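Bifunctional GH43-CE protein (Bacteroides eggerthii, PDB 6MLY) probably takes part in arabinoxylan breakdown, pairing a family 43 glycoside hydrolase domain, thought to act as a beta-xylosidase, with a carbohydrate esterase domain in one chain. Local coordinates at residues 381-386 / 503-508; 38-43 / 256-261; 592-597 / 651-656; 544-549 / 614-619; 210-215 / 226-231. All coordinates share one frame; numbering follows the deposited sequence.

Contact 1: 381-386 / 503-508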
# COMPACT_ATOMS: atom_id res chain seq x y z
N GLY A 381 3.46 -1.23 10.04
CA GLY A 381 4.83 -1.12 10.53
C GLY A 381 5.13 0.30 10.99
O GLY A 381 4.43 1.23 10.61
N SER A 382 6.18 0.45 11.82
CA SER A 382 6.59 1.74 12.38
C SER A 382 8.09 1.76 12.68
O SER A 382 8.72 0.70 12.84
CB SER A 382 5.81 2.05 13.63
OG SER A 382 4.42 2.09 13.35
N VAL A 383 8.66 2.97 12.77
CA VAL A 383 10.05 3.18 13.15
C VAL A 383 10.19 4.49 13.94
O VAL A 383 9.30 5.34 13.91
CB VAL A 383 10.98 3.18 11.93
CG1 VAL A 383 11.34 1.77 11.48
CG2 VAL A 383 10.39 3.97 10.77
N SER A 384 11.30 4.60 14.67
CA SER A 384 11.82 5.86 15.20
C SER A 384 13.27 5.98 14.73
O SER A 384 14.05 5.03 14.88
CB SER A 384 11.73 5.92 16.71
OG SER A 384 12.46 7.03 17.23
N MET A 385 13.62 7.14 14.16
CA MET A 385 14.91 7.35 13.53
C MET A 385 15.66 8.47 14.26
O MET A 385 15.15 9.06 15.20
CB MET A 385 14.74 7.69 12.05
CG MET A 385 15.67 6.89 11.13
SD MET A 385 15.04 6.67 9.45
CE MET A 385 13.49 5.83 9.81
N ASP A 386 16.91 8.71 13.82
CA ASP A 386 17.75 9.81 14.26
C ASP A 386 18.71 10.16 13.11
O ASP A 386 19.58 9.35 12.75
CB ASP A 386 18.50 9.47 15.56
CG ASP A 386 19.07 10.67 16.29
OD1 ASP A 386 19.48 11.63 15.62
OD2 ASP A 386 19.09 10.63 17.54
N ALA A 503 22.32 6.51 9.84
CA ALA A 503 20.97 6.76 10.32
C ALA A 503 20.64 5.73 11.41
O ALA A 503 20.62 4.53 11.15
CB ALA A 503 19.99 6.66 9.18
N ASP A 504 20.40 6.21 12.64
CA ASP A 504 20.08 5.32 13.74
C ASP A 504 18.59 4.97 13.67
O ASP A 504 17.80 5.77 13.21
CB ASP A 504 20.44 5.94 15.09
CG ASP A 504 21.87 6.45 15.18
OD1 ASP A 504 22.73 5.92 14.43
OD2 ASP A 504 22.12 7.38 15.98
N PHE A 505 18.25 3.75 14.10
CA PHE A 505 16.86 3.32 14.31
C PHE A 505 16.72 2.82 15.75
O PHE A 505 17.41 1.87 16.14
CB PHE A 505 16.48 2.19 13.35
CG PHE A 505 16.47 2.55 11.89
CD1 PHE A 505 15.27 2.73 11.21
CD2 PHE A 505 17.65 2.69 11.18
CE1 PHE A 505 15.27 3.03 9.86
CE2 PHE A 505 17.64 3.01 9.83
CZ PHE A 505 16.45 3.18 9.17
N ASP A 506 15.84 3.46 16.53
CA ASP A 506 15.64 3.08 17.94
C ASP A 506 14.90 1.73 18.00
O ASP A 506 15.26 0.87 18.81
CB ASP A 506 14.88 4.16 18.73
CG ASP A 506 14.83 3.90 20.23
OD1 ASP A 506 15.70 3.16 20.74
OD2 ASP A 506 13.92 4.45 20.88
N TYR A 507 13.88 1.58 17.15
CA TYR A 507 13.02 0.41 17.15
C TYR A 507 12.35 0.22 15.78
O TYR A 507 12.30 1.13 14.96
CB TYR A 507 11.97 0.51 18.27
CG TYR A 507 10.89 1.55 18.07
CD1 TYR A 507 9.77 1.29 17.29
CD2 TYR A 507 10.97 2.78 18.68
CE1 TYR A 507 8.77 2.23 17.12
CE2 TYR A 507 9.98 3.74 18.52
CZ TYR A 507 8.88 3.47 17.73
OH TYR A 507 7.91 4.42 17.57
N PHE A 508 11.86 -1.00 15.55
CA PHE A 508 10.83 -1.30 14.57
C PHE A 508 9.65 -1.91 15.32
O PHE A 508 9.84 -2.70 16.23
CB PHE A 508 11.35 -2.23 13.47
CG PHE A 508 10.29 -2.76 12.54
CD1 PHE A 508 9.98 -2.10 11.36
CD2 PHE A 508 9.60 -3.93 12.84
CE1 PHE A 508 9.00 -2.59 10.51
CE2 PHE A 508 8.63 -4.42 11.99
CZ PHE A 508 8.32 -3.74 10.83
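Met385 folds over the Phe505 ring: its CG stands 4.2 Å from the ring centroid and only 13° off the normal, a CH-pi contact. SD lies obliquely beside the same ring in a Met-aromatic contact, and the chi3 bend (-59°) turns the CE methyl back toward Phe505 CE1. Val383 approaches that ring at its edge, CG1 lying 4.1 Å from Phe505 CD1, and the same methyl reaches the edge of the Phe508 ring. On the other face of the sheet Tyr507 lays its ring across the opposite strand, with Ser384 N 4.0 Å above the ring plane and over its centre. Behind these side chains stands an antiparallel pairing. Val383 faces Phe508 and Met385 faces Phe505 as non-hydrogen-bonded pairs; between them lies one residue, Ser384, on one strand but two, Asp506 and Tyr507, on the other. Asp506 has a helix-like backbone (phi/psi -71/-43°), as in a classic beta bulge, and its N bonds Ser384 O at 2.9 Å. Toward the end of the pairing, Asp386 OD2 and Asp504 OD2 come within 4.7 Å of each other. Arg348 forms salt bridges to both, which should offset their repulsion, while Arg353 holds Asp504 OD1 and Ser388 holds Asp386 OD1. Leu491 and Leu398, from the facing sheet, close over the Val383 side, as expected for the core of a concanavalin A-like beta sandwich.

Contact 2: 38-43 / 256-261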
# COMPACT_ATOMS: atom_id res chain seq x y z
N VAL A 38 7.51 -34.93 13.14
CA VAL A 38 8.43 -35.78 13.87
C VAL A 38 7.94 -35.83 15.32
O VAL A 38 8.29 -34.99 16.14
CB VAL A 38 9.89 -35.28 13.79
CG1 VAL A 38 10.86 -36.31 14.36
CG2 VAL A 38 10.31 -34.89 12.38
N GLY A 39 7.09 -36.82 15.60
CA GLY A 39 6.51 -36.97 16.91
C GLY A 39 5.32 -36.05 17.06
O GLY A 39 4.34 -36.19 16.33
N ASP A 40 5.46 -35.09 17.99
CA ASP A 40 4.44 -34.10 18.34
C ASP A 40 4.74 -32.76 17.64
O ASP A 40 3.91 -31.85 17.68
CB ASP A 40 4.36 -33.92 19.86
CG ASP A 40 3.72 -35.10 20.59
OD1 ASP A 40 4.41 -35.74 21.43
OD2 ASP A 40 2.53 -35.37 20.33
N THR A 41 5.91 -32.66 17.01
CA THR A 41 6.38 -31.44 16.36
C THR A 41 6.06 -31.47 14.86
O THR A 41 5.98 -32.54 14.27
CB THR A 41 7.90 -31.28 16.53
OG1 THR A 41 8.21 -31.51 17.90
CG2 THR A 41 8.40 -29.92 16.10
N TYR A 42 5.89 -30.28 14.27
CA TYR A 42 5.81 -30.11 12.82
C TYR A 42 6.94 -29.19 12.37
O TYR A 42 7.33 -28.29 13.10
CB TYR A 42 4.45 -29.53 12.41
CG TYR A 42 3.26 -30.41 12.71
CD1 TYR A 42 2.55 -30.27 13.89
CD2 TYR A 42 2.83 -31.37 11.80
CE1 TYR A 42 1.45 -31.07 14.17
CE2 TYR A 42 1.73 -32.17 12.07
CZ TYR A 42 1.04 -32.03 13.26
OH TYR A 42 -0.04 -32.80 13.54
N TYR A 43 7.47 -29.43 11.17
CA TYR A 43 8.53 -28.60 10.61
C TYR A 43 8.22 -28.30 9.15
O TYR A 43 7.52 -29.05 8.49
CB TYR A 43 9.89 -29.29 10.74
CG TYR A 43 10.48 -29.26 12.13
CD1 TYR A 43 10.91 -28.07 12.69
CD2 TYR A 43 10.61 -30.42 12.87
CE1 TYR A 43 11.45 -28.02 13.96
CE2 TYR A 43 11.16 -30.40 14.15
CZ TYR A 43 11.58 -29.19 14.69
OH TYR A 43 12.11 -29.16 15.95
N ASP A 256 0.30 -35.64 8.24
CA ASP A 256 -0.62 -36.35 9.11
C ASP A 256 -0.45 -35.82 10.53
O ASP A 256 0.54 -35.16 10.83
CB ASP A 256 -0.41 -37.86 9.02
CG ASP A 256 0.95 -38.36 9.50
OD1 ASP A 256 1.94 -37.61 9.35
OD2 ASP A 256 1.00 -39.50 10.02
N THR A 257 -1.43 -36.11 11.39
CA THR A 257 -1.38 -35.79 12.81
C THR A 257 -1.16 -37.09 13.59
O THR A 257 -1.54 -38.15 13.12
CB THR A 257 -2.67 -35.09 13.26
OG1 THR A 257 -3.76 -35.99 13.10
CG2 THR A 257 -2.95 -33.81 12.50
N PRO A 258 -0.56 -37.04 14.80
CA PRO A 258 -0.35 -38.24 15.60
C PRO A 258 -1.61 -39.10 15.80
O PRO A 258 -1.50 -40.32 15.90
CB PRO A 258 0.17 -37.72 16.96
CG PRO A 258 -0.03 -36.21 16.92
CD PRO A 258 -0.03 -35.83 15.46
N ASP A 259 -2.79 -38.47 15.83
CA ASP A 259 -4.06 -39.17 16.03
C ASP A 259 -4.64 -39.64 14.68
O ASP A 259 -5.66 -40.32 14.66
CB ASP A 259 -5.07 -38.30 16.79
CG ASP A 259 -5.50 -37.06 16.03
OD1 ASP A 259 -4.69 -36.11 15.96
OD2 ASP A 259 -6.63 -37.07 15.50
N GLY A 260 -4.00 -39.25 13.57
CA GLY A 260 -4.21 -39.90 12.27
C GLY A 260 -5.09 -39.10 11.32
O GLY A 260 -5.50 -39.62 10.29
N ARG A 261 -5.37 -37.83 11.65
CA ARG A 261 -6.07 -36.92 10.74
C ARG A 261 -5.09 -36.46 9.65
O ARG A 261 -3.92 -36.21 9.93
CB ARG A 261 -6.63 -35.71 11.48
CG ARG A 261 -7.82 -36.02 12.38
CD ARG A 261 -8.13 -34.85 13.30
NE ARG A 261 -7.03 -34.61 14.24
CZ ARG A 261 -6.84 -33.48 14.91
NH1 ARG A 261 -7.63 -32.44 14.69
NH2 ARG A 261 -5.86 -33.40 15.78
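Tyr42 and Thr257 cross at a slant, and the phenol end of the tyrosine does most of the touching. Its OH lies 3.3 Å from Thr257 CG2, a methyl placed oblique to the ring. In the next residue, Pro258 CD is 3.6 Å from Tyr42 OH. The ring also turns its edge to the backbone, with Asp256 O near the ring plane and 3.4 Å from Tyr42 CE2. With CG anti to the carbonyl carbon, chi1 of -64° sends the ring from strand 41-45 toward the 256-258 backbone. On the exposed side Pro258 CG merely approaches Asp40 OD2, at 4.3 Å. What fixes the threonine is its own turn: Thr257 OG1 accepts Arg261 N at 2.8 Å, and Arg261 forms a salt bridge with Asp259. Arg37 ties the loops, by a salt bridge to Asp256 OD2 and a hydrogen bond to Gly39 O. A type II' turn with Gly39 at its second position closes the hairpin of strands 34-38 and 41-45; the other loop is a tight type I turn, with Gly260 at positive phi, between strands 250-256 and 262-269. This is consistent with turns from near the two ends of the hydrolase sequence meeting in the five-bladed beta-propeller expected of family 43.

Contact 3: 592-597 / 651-656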
# COMPACT_ATOMS: atom_id res chain seq x y z
N ALA A 592 -15.39 14.54 -20.51
CA ALA A 592 -16.78 14.91 -20.80
C ALA A 592 -16.90 16.44 -20.80
O ALA A 592 -15.92 17.13 -20.55
CB ALA A 592 -17.70 14.26 -19.80
N LYS A 593 -18.10 16.94 -21.08
CA LYS A 593 -18.39 18.38 -21.06
C LYS A 593 -19.48 18.66 -20.02
O LYS A 593 -20.20 17.75 -19.59
CB LYS A 593 -18.82 18.86 -22.45
CG LYS A 593 -17.84 18.58 -23.58
CD LYS A 593 -16.47 19.22 -23.40
CE LYS A 593 -15.49 18.88 -24.51
NZ LYS A 593 -14.16 19.50 -24.29
N PHE A 594 -19.59 19.94 -19.62
CA PHE A 594 -20.59 20.40 -18.65
C PHE A 594 -21.98 20.01 -19.14
O PHE A 594 -22.29 20.17 -20.32
CB PHE A 594 -20.47 21.92 -18.43
CG PHE A 594 -21.33 22.47 -17.32
CD1 PHE A 594 -22.59 22.98 -17.58
CD2 PHE A 594 -20.89 22.46 -16.01
CE1 PHE A 594 -23.39 23.47 -16.56
CE2 PHE A 594 -21.69 22.95 -14.99
CZ PHE A 594 -22.93 23.45 -15.27
N PRO A 595 -22.82 19.49 -18.24
CA PRO A 595 -22.64 19.47 -16.80
C PRO A 595 -22.06 18.19 -16.15
O PRO A 595 -22.48 17.85 -15.04
CB PRO A 595 -24.10 19.60 -16.35
CG PRO A 595 -24.82 18.68 -17.30
CD PRO A 595 -24.12 18.91 -18.62
N ALA A 596 -21.12 17.52 -16.81
CA ALA A 596 -20.43 16.34 -16.26
C ALA A 596 -19.79 16.67 -14.90
O ALA A 596 -19.89 15.88 -13.96
CB ALA A 596 -19.40 15.84 -17.24
N GLN A 597 -19.16 17.85 -14.82
CA GLN A 597 -18.30 18.23 -13.69
C GLN A 597 -19.13 18.41 -12.41
O GLN A 597 -18.69 18.03 -11.33
CB GLN A 597 -17.51 19.50 -14.03
CG GLN A 597 -16.36 19.27 -15.01
CD GLN A 597 -16.81 18.79 -16.37
OE1 GLN A 597 -17.91 19.09 -16.83
NE2 GLN A 597 -15.96 18.02 -17.02
N LYS A 651 -31.35 26.17 -24.05
CA LYS A 651 -30.48 25.14 -23.54
C LYS A 651 -30.91 24.70 -22.13
O LYS A 651 -30.95 25.50 -21.22
CB LYS A 651 -29.04 25.66 -23.57
CG LYS A 651 -28.51 25.96 -24.97
CD LYS A 651 -27.11 25.43 -25.24
CE LYS A 651 -26.87 25.07 -26.70
NZ LYS A 651 -25.43 24.79 -26.96
N THR A 652 -31.23 23.41 -22.00
CA THR A 652 -31.48 22.74 -20.71
C THR A 652 -30.22 21.98 -20.27
O THR A 652 -29.41 21.60 -21.12
CB THR A 652 -32.68 21.78 -20.81
OG1 THR A 652 -33.76 22.49 -21.41
CG2 THR A 652 -33.11 21.22 -19.47
N VAL A 653 -30.06 21.77 -18.96
CA VAL A 653 -28.87 21.13 -18.40
C VAL A 653 -29.25 20.39 -17.11
O VAL A 653 -29.61 21.00 -16.11
CB VAL A 653 -27.77 22.18 -18.14
CG1 VAL A 653 -28.20 23.26 -17.16
CG2 VAL A 653 -26.47 21.55 -17.68
N ASP A 654 -29.15 19.05 -17.15
CA ASP A 654 -29.35 18.18 -15.99
C ASP A 654 -28.24 18.47 -14.97
O ASP A 654 -27.07 18.20 -15.24
CB ASP A 654 -29.37 16.71 -16.43
CG ASP A 654 -29.72 15.70 -15.35
OD1 ASP A 654 -29.56 16.03 -14.15
OD2 ASP A 654 -30.15 14.59 -15.71
N LEU A 655 -28.61 18.98 -13.79
CA LEU A 655 -27.63 19.48 -12.82
C LEU A 655 -27.26 18.42 -11.78
O LEU A 655 -26.21 18.55 -11.16
CB LEU A 655 -28.18 20.74 -12.14
CG LEU A 655 -27.92 22.05 -12.88
CD1 LEU A 655 -28.55 23.22 -12.14
CD2 LEU A 655 -26.43 22.30 -13.08
N GLU A 656 -28.10 17.40 -11.57
CA GLU A 656 -27.78 16.38 -10.56
C GLU A 656 -27.11 15.17 -11.22
O GLU A 656 -26.02 14.78 -10.80
CB GLU A 656 -29.00 15.99 -9.72
CG GLU A 656 -28.59 15.33 -8.41
CD GLU A 656 -29.70 15.04 -7.42
OE1 GLU A 656 -30.88 15.06 -7.82
OE2 GLU A 656 -29.38 14.79 -6.24
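Pro595 and Val653 form the dense part of this contact, sliding past each other in opposite directions. Val653 CG2, set anti to the backbone N by chi1 of its CG1 branch at 61°, enters beside the proline ring and lies 3.3 Å from Pro595 CG. That ring carbon also makes a van der Waals contact with a backbone oxygen, Pro595 CG to Asp654 O at 3.1 Å. The valine methyl meets Phe594 obliquely, Val653 CG2 lying 3.8 Å from Phe594 CE1. The peptide bond between Phe594 and Pro595 is cis, which folds the two residues together: Pro595 CB sits 3.8 Å above the Phe594 ring plane, over its centre, and both side chains can then press on one valine. Met711, Leu715 and Leu636 pack against the phenylalanine from other parts of the domain. In the alpha/beta-hydrolase fold expected of this esterase family, the contact sets the start of helix 596-610, with Pro595 at the N-cap, against the end of a small hairpin made by strands 645-648 and 651-654. A turn bond, Ala596 N to Lys593 O at 2.9 Å, leads into the helix. Packing thins beyond the valine. Leu655 CD2 comes no nearer than 4.3 Å to Phe594 CZ, while its side chain also touches Tyr720, a ligand of the bound sodium ion. The partly exposed Asp654 turns its carboxylate back to its own loop, where OD1 takes weak bonds from Glu656 N and Gly657 N.

Contact 4: 544-549 / 614-619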
# COMPACT_ATOMS: atom_id res chain seq x y z
N PRO A 544 -17.29 8.55 17.55
CA PRO A 544 -18.16 7.66 16.79
C PRO A 544 -18.45 8.14 15.36
O PRO A 544 -18.58 7.33 14.44
CB PRO A 544 -19.46 7.59 17.62
CG PRO A 544 -19.42 8.83 18.48
CD PRO A 544 -17.95 9.08 18.76
N SER A 545 -18.55 9.47 15.18
CA SER A 545 -18.88 10.07 13.90
C SER A 545 -18.18 11.42 13.75
O SER A 545 -17.89 12.10 14.75
CB SER A 545 -20.37 10.19 13.73
OG SER A 545 -20.95 10.89 14.82
N TYR A 546 -17.91 11.80 12.50
CA TYR A 546 -17.26 13.06 12.15
C TYR A 546 -18.09 13.81 11.11
O TYR A 546 -18.65 13.20 10.19
CB TYR A 546 -15.85 12.81 11.61
CG TYR A 546 -14.93 12.11 12.57
CD1 TYR A 546 -14.37 12.78 13.64
CD2 TYR A 546 -14.62 10.76 12.41
CE1 TYR A 546 -13.52 12.14 14.53
CE2 TYR A 546 -13.77 10.11 13.29
CZ TYR A 546 -13.22 10.80 14.36
OH TYR A 546 -12.39 10.17 15.23
N LYS A 547 -18.15 15.14 11.24
CA LYS A 547 -18.83 15.98 10.28
C LYS A 547 -17.89 16.15 9.09
O LYS A 547 -16.67 16.12 9.26
CB LYS A 547 -19.28 17.27 10.95
CG LYS A 547 -19.89 17.05 12.33
CD LYS A 547 -21.02 17.97 12.70
CE LYS A 547 -21.75 17.50 13.94
NZ LYS A 547 -22.98 18.29 14.19
N VAL A 548 -18.46 16.28 7.88
CA VAL A 548 -17.71 16.12 6.64
C VAL A 548 -17.41 17.49 6.04
O VAL A 548 -18.20 18.43 6.18
CB VAL A 548 -18.49 15.25 5.63
CG1 VAL A 548 -17.70 15.01 4.36
CG2 VAL A 548 -18.93 13.93 6.25
N VAL A 549 -16.25 17.60 5.38
CA VAL A 549 -15.95 18.72 4.48
C VAL A 549 -15.21 18.16 3.25
O VAL A 549 -14.20 17.46 3.39
CB VAL A 549 -15.16 19.84 5.18
CG1 VAL A 549 -14.72 20.92 4.19
CG2 VAL A 549 -15.95 20.47 6.33
N LYS A 614 -20.44 3.54 7.42
CA LYS A 614 -19.22 2.76 7.21
C LYS A 614 -17.97 3.54 7.64
O LYS A 614 -17.16 3.02 8.40
CB LYS A 614 -19.12 2.35 5.74
CG LYS A 614 -17.73 2.00 5.24
CD LYS A 614 -17.74 1.01 4.10
CE LYS A 614 -18.50 1.50 2.89
NZ LYS A 614 -18.77 0.39 1.94
N TYR A 615 -17.84 4.78 7.15
CA TYR A 615 -16.62 5.61 7.34
C TYR A 615 -16.79 6.61 8.50
O TYR A 615 -16.03 7.56 8.60
CB TYR A 615 -16.28 6.38 6.06
CG TYR A 615 -16.05 5.53 4.83
CD1 TYR A 615 -14.89 4.80 4.68
CD2 TYR A 615 -16.99 5.49 3.81
CE1 TYR A 615 -14.67 4.03 3.54
CE2 TYR A 615 -16.78 4.73 2.67
CZ TYR A 615 -15.62 3.99 2.54
OH TYR A 615 -15.41 3.23 1.42
N LYS A 616 -17.77 6.36 9.38
CA LYS A 616 -18.01 7.14 10.61
C LYS A 616 -18.26 8.62 10.26
O LYS A 616 -17.73 9.52 10.92
CB LYS A 616 -16.84 6.99 11.59
CG LYS A 616 -16.54 5.56 12.04
CD LYS A 616 -15.67 5.47 13.29
CE LYS A 616 -14.30 6.08 13.13
NZ LYS A 616 -13.50 6.02 14.38
N LEU A 617 -19.08 8.86 9.23
CA LEU A 617 -19.36 10.22 8.71
C LEU A 617 -20.75 10.68 9.16
O LEU A 617 -21.76 10.11 8.74
CB LEU A 617 -19.25 10.23 7.18
CG LEU A 617 -17.89 9.81 6.61
CD1 LEU A 617 -17.86 10.00 5.10
CD2 LEU A 617 -16.75 10.59 7.25
N ASP A 618 -20.77 11.72 10.00
CA ASP A 618 -21.97 12.44 10.41
C ASP A 618 -22.35 13.40 9.27
O ASP A 618 -21.79 14.49 9.18
CB ASP A 618 -21.75 13.18 11.73
CG ASP A 618 -22.97 13.87 12.31
OD1 ASP A 618 -23.91 14.16 11.55
OD2 ASP A 618 -22.96 14.14 13.54
N THR A 619 -23.29 12.98 8.43
CA THR A 619 -23.72 13.77 7.27
C THR A 619 -24.93 14.64 7.64
O THR A 619 -25.78 14.90 6.79
CB THR A 619 -24.03 12.86 6.08
OG1 THR A 619 -25.20 12.10 6.39
CG2 THR A 619 -22.88 11.93 5.75
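Tyr546 and Lys616 share nearly the same first torsion (chi1 -60° and -59°), CG anti to the carbonyl carbon in each; from adjacent backbones these put the two side chains side by side, pointing the same way. Lys616 CE passes 4.1 Å from Tyr546 CE2, while the start of the lysine chain lies against the proline carbonyl, Lys616 CB being 3.4 Å from Pro544 O. Beneath them is a short parallel pairing in the central sheet of the alpha/beta-hydrolase fold, where strand 546-552 takes strand 617-619 as neighbour before continuing alongside 621-627. Two backbone bonds define it: Tyr546 N to Lys616 O at 2.8 Å, and Asp618 N to Tyr546 O at 2.6 Å. The segment axes diverge by 70°, consistent with such a brief pairing. Val548 and Leu617 cross at about a right angle, Val548 CG2 being 3.8 Å from Leu617 CB, and Ile608 of helix 596-610 packs on the same leucine. Lys547 and Asp618 point the same way where both are partly exposed, yet each has its polar partner elsewhere: the amine bonds Ala789 O and Asp618 OD1 bonds Ser620 OG. Between the two charged groups, Lys547 NZ remains 4.2 Å from Asp618 OD2, beyond salt-bridge range.

Contact 5: 210-215 / 226-231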
# COMPACT_ATOMS: atom_id res chain seq x y z
N LYS A 210 1.86 -47.20 -0.77
CA LYS A 210 1.53 -46.65 -2.09
C LYS A 210 2.24 -45.30 -2.23
O LYS A 210 2.34 -44.55 -1.26
CB LYS A 210 0.01 -46.50 -2.26
CG LYS A 210 -0.74 -47.78 -2.57
CD LYS A 210 -1.77 -47.62 -3.67
CE LYS A 210 -2.42 -48.93 -4.09
NZ LYS A 210 -3.71 -49.15 -3.39
N TYR A 211 2.76 -45.02 -3.43
CA TYR A 211 3.52 -43.81 -3.72
C TYR A 211 2.57 -42.74 -4.29
O TYR A 211 1.95 -42.97 -5.33
CB TYR A 211 4.66 -44.09 -4.70
CG TYR A 211 5.76 -44.96 -4.15
CD1 TYR A 211 5.60 -46.33 -4.03
CD2 TYR A 211 6.97 -44.41 -3.76
CE1 TYR A 211 6.61 -47.13 -3.52
CE2 TYR A 211 8.00 -45.20 -3.26
CZ TYR A 211 7.81 -46.57 -3.14
OH TYR A 211 8.82 -47.34 -2.64
N TYR A 212 2.50 -41.59 -3.62
CA TYR A 212 1.67 -40.45 -4.02
C TYR A 212 2.57 -39.24 -4.29
O TYR A 212 3.14 -38.67 -3.36
CB TYR A 212 0.64 -40.14 -2.93
CG TYR A 212 -0.36 -41.25 -2.69
CD1 TYR A 212 -1.54 -41.31 -3.41
CD2 TYR A 212 -0.12 -42.23 -1.74
CE1 TYR A 212 -2.46 -42.32 -3.19
CE2 TYR A 212 -1.04 -43.25 -1.52
CZ TYR A 212 -2.21 -43.29 -2.25
OH TYR A 212 -3.12 -44.29 -2.05
N LEU A 213 2.68 -38.85 -5.58
CA LEU A 213 3.43 -37.65 -5.99
C LEU A 213 2.47 -36.49 -6.26
O LEU A 213 1.63 -36.56 -7.17
CB LEU A 213 4.25 -37.96 -7.25
CG LEU A 213 4.96 -36.76 -7.88
CD1 LEU A 213 5.99 -36.18 -6.93
CD2 LEU A 213 5.61 -37.13 -9.20
N PHE A 214 2.62 -35.41 -5.49
CA PHE A 214 1.87 -34.18 -5.68
C PHE A 214 2.63 -33.26 -6.64
O PHE A 214 3.86 -33.25 -6.66
CB PHE A 214 1.61 -33.52 -4.32
CG PHE A 214 0.53 -34.18 -3.51
CD1 PHE A 214 0.76 -35.40 -2.89
CD2 PHE A 214 -0.71 -33.58 -3.36
CE1 PHE A 214 -0.24 -36.01 -2.15
CE2 PHE A 214 -1.70 -34.19 -2.61
CZ PHE A 214 -1.47 -35.41 -2.01
N ASN A 215 1.88 -32.47 -7.42
CA ASN A 215 2.43 -31.56 -8.42
C ASN A 215 1.69 -30.22 -8.39
O ASN A 215 0.47 -30.17 -8.22
CB ASN A 215 2.40 -32.19 -9.81
CG ASN A 215 3.36 -33.36 -9.94
OD1 ASN A 215 4.57 -33.17 -9.87
ND2 ASN A 215 2.82 -34.55 -10.14
N VAL A 226 -4.24 -29.09 -8.32
CA VAL A 226 -3.43 -30.15 -7.70
C VAL A 226 -3.68 -31.45 -8.47
O VAL A 226 -4.83 -31.74 -8.82
CB VAL A 226 -3.78 -30.31 -6.20
CG1 VAL A 226 -2.83 -31.28 -5.50
CG2 VAL A 226 -3.81 -28.98 -5.47
N ILE A 227 -2.61 -32.22 -8.70
CA ILE A 227 -2.68 -33.43 -9.55
C ILE A 227 -1.76 -34.52 -8.97
O ILE A 227 -0.54 -34.52 -9.18
CB ILE A 227 -2.35 -33.08 -11.02
CG1 ILE A 227 -0.97 -32.44 -11.18
CG2 ILE A 227 -3.45 -32.21 -11.63
CD1 ILE A 227 -0.70 -31.85 -12.54
N VAL A 228 -2.38 -35.46 -8.25
CA VAL A 228 -1.68 -36.53 -7.56
C VAL A 228 -1.45 -37.68 -8.55
O VAL A 228 -2.32 -37.96 -9.38
CB VAL A 228 -2.47 -36.99 -6.32
CG1 VAL A 228 -1.85 -38.21 -5.66
CG2 VAL A 228 -2.62 -35.86 -5.32
N HIS A 229 -0.27 -38.31 -8.46
CA HIS A 229 0.09 -39.54 -9.19
C HIS A 229 0.32 -40.68 -8.20
O HIS A 229 1.21 -40.60 -7.35
CB HIS A 229 1.36 -39.34 -10.03
CG HIS A 229 1.12 -38.67 -11.34
ND1 HIS A 229 0.01 -37.88 -11.58
CD2 HIS A 229 1.85 -38.66 -12.48
CE1 HIS A 229 0.06 -37.42 -12.81
NE2 HIS A 229 1.18 -37.88 -13.39
N ARG A 230 -0.47 -41.75 -8.33
CA ARG A 230 -0.35 -42.96 -7.51
C ARG A 230 0.53 -43.97 -8.26
O ARG A 230 0.61 -43.93 -9.49
CB ARG A 230 -1.75 -43.52 -7.21
CG ARG A 230 -1.79 -44.53 -6.08
CD ARG A 230 -3.19 -45.08 -5.82
NE ARG A 230 -3.83 -45.59 -7.02
CZ ARG A 230 -3.39 -46.61 -7.76
NH1 ARG A 230 -2.40 -47.37 -7.32
NH2 ARG A 230 -3.94 -46.86 -8.93
N ALA A 231 1.19 -44.85 -7.50
CA ALA A 231 2.02 -45.92 -8.05
C ALA A 231 2.40 -46.92 -6.95
O ALA A 231 2.55 -46.54 -5.78
CB ALA A 231 3.25 -45.34 -8.70
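Arg230 runs alongside Tyr212 and crosses Lys210 at a slant, and its atoms change partner step by step. Arg230 CB is still at the backbone, 4.2 Å from Tyr211 O. With CG anti to the backbone N (chi1 -164°), the chain leaves alongside the tyrosine, Arg230 CG oblique to the ring and 3.7 Å from Tyr212 CE1. CD touches two side chains at once, Arg230 CD lying 3.6 Å from Lys210 CD and a little farther from the phenol oxygen of Tyr212. The bend at chi3, with chi4, leaves the guanidinium plane 75° from the ring, and NH1 ends beside Lys210 CE. Only 4.5 Å separates Arg230 NH1 from Lys210 NZ, so the two like charges should repel mildly; Trp288 also touches the arginine. The backbone beneath is antiparallel, part of a three-stranded sheet in which 210-214 is central and the weakly bonded 229-231 is outermost, consistent with a blade of the propeller expected for family 43. Leu213 and His229 are its regular hydrogen-bonded pair. Further along, Val228 CG2 sits over the face of Phe214, 3.5 Å from the ring centroid, while Val226 CG1 takes the ring edge. Asn215 reaches Ile227 O through ND2 in a weak bond, and its OD1 is held by Ser202. That asparagine side chain lies about 7 Å from the side chain of Asp143, predicted to tune the catalytic acid.

The contacts sample three regions of one elongated chain. Contacts 2 and 5 both belong to the family 43 hydrolase, their centres 21 Å apart, and both segments of contact 5 lie in the sequence between the two segments of contact 2. Contact 1 follows along the chain, in the concanavalin-like sandwich, 41 Å from contact 2 and 34 Å from contact 4, centre to centre. Contacts 3 and 4 lie in the esterase, 29 Å apart; their segments alternate in sequence, and helix 596-610 leads from one to strand 617-619 of the other. Contacts 2 and 3 are 68 Å apart on opposite sides of the chain centre, consistent with hydrolase and esterase modules held apart by the sandwich.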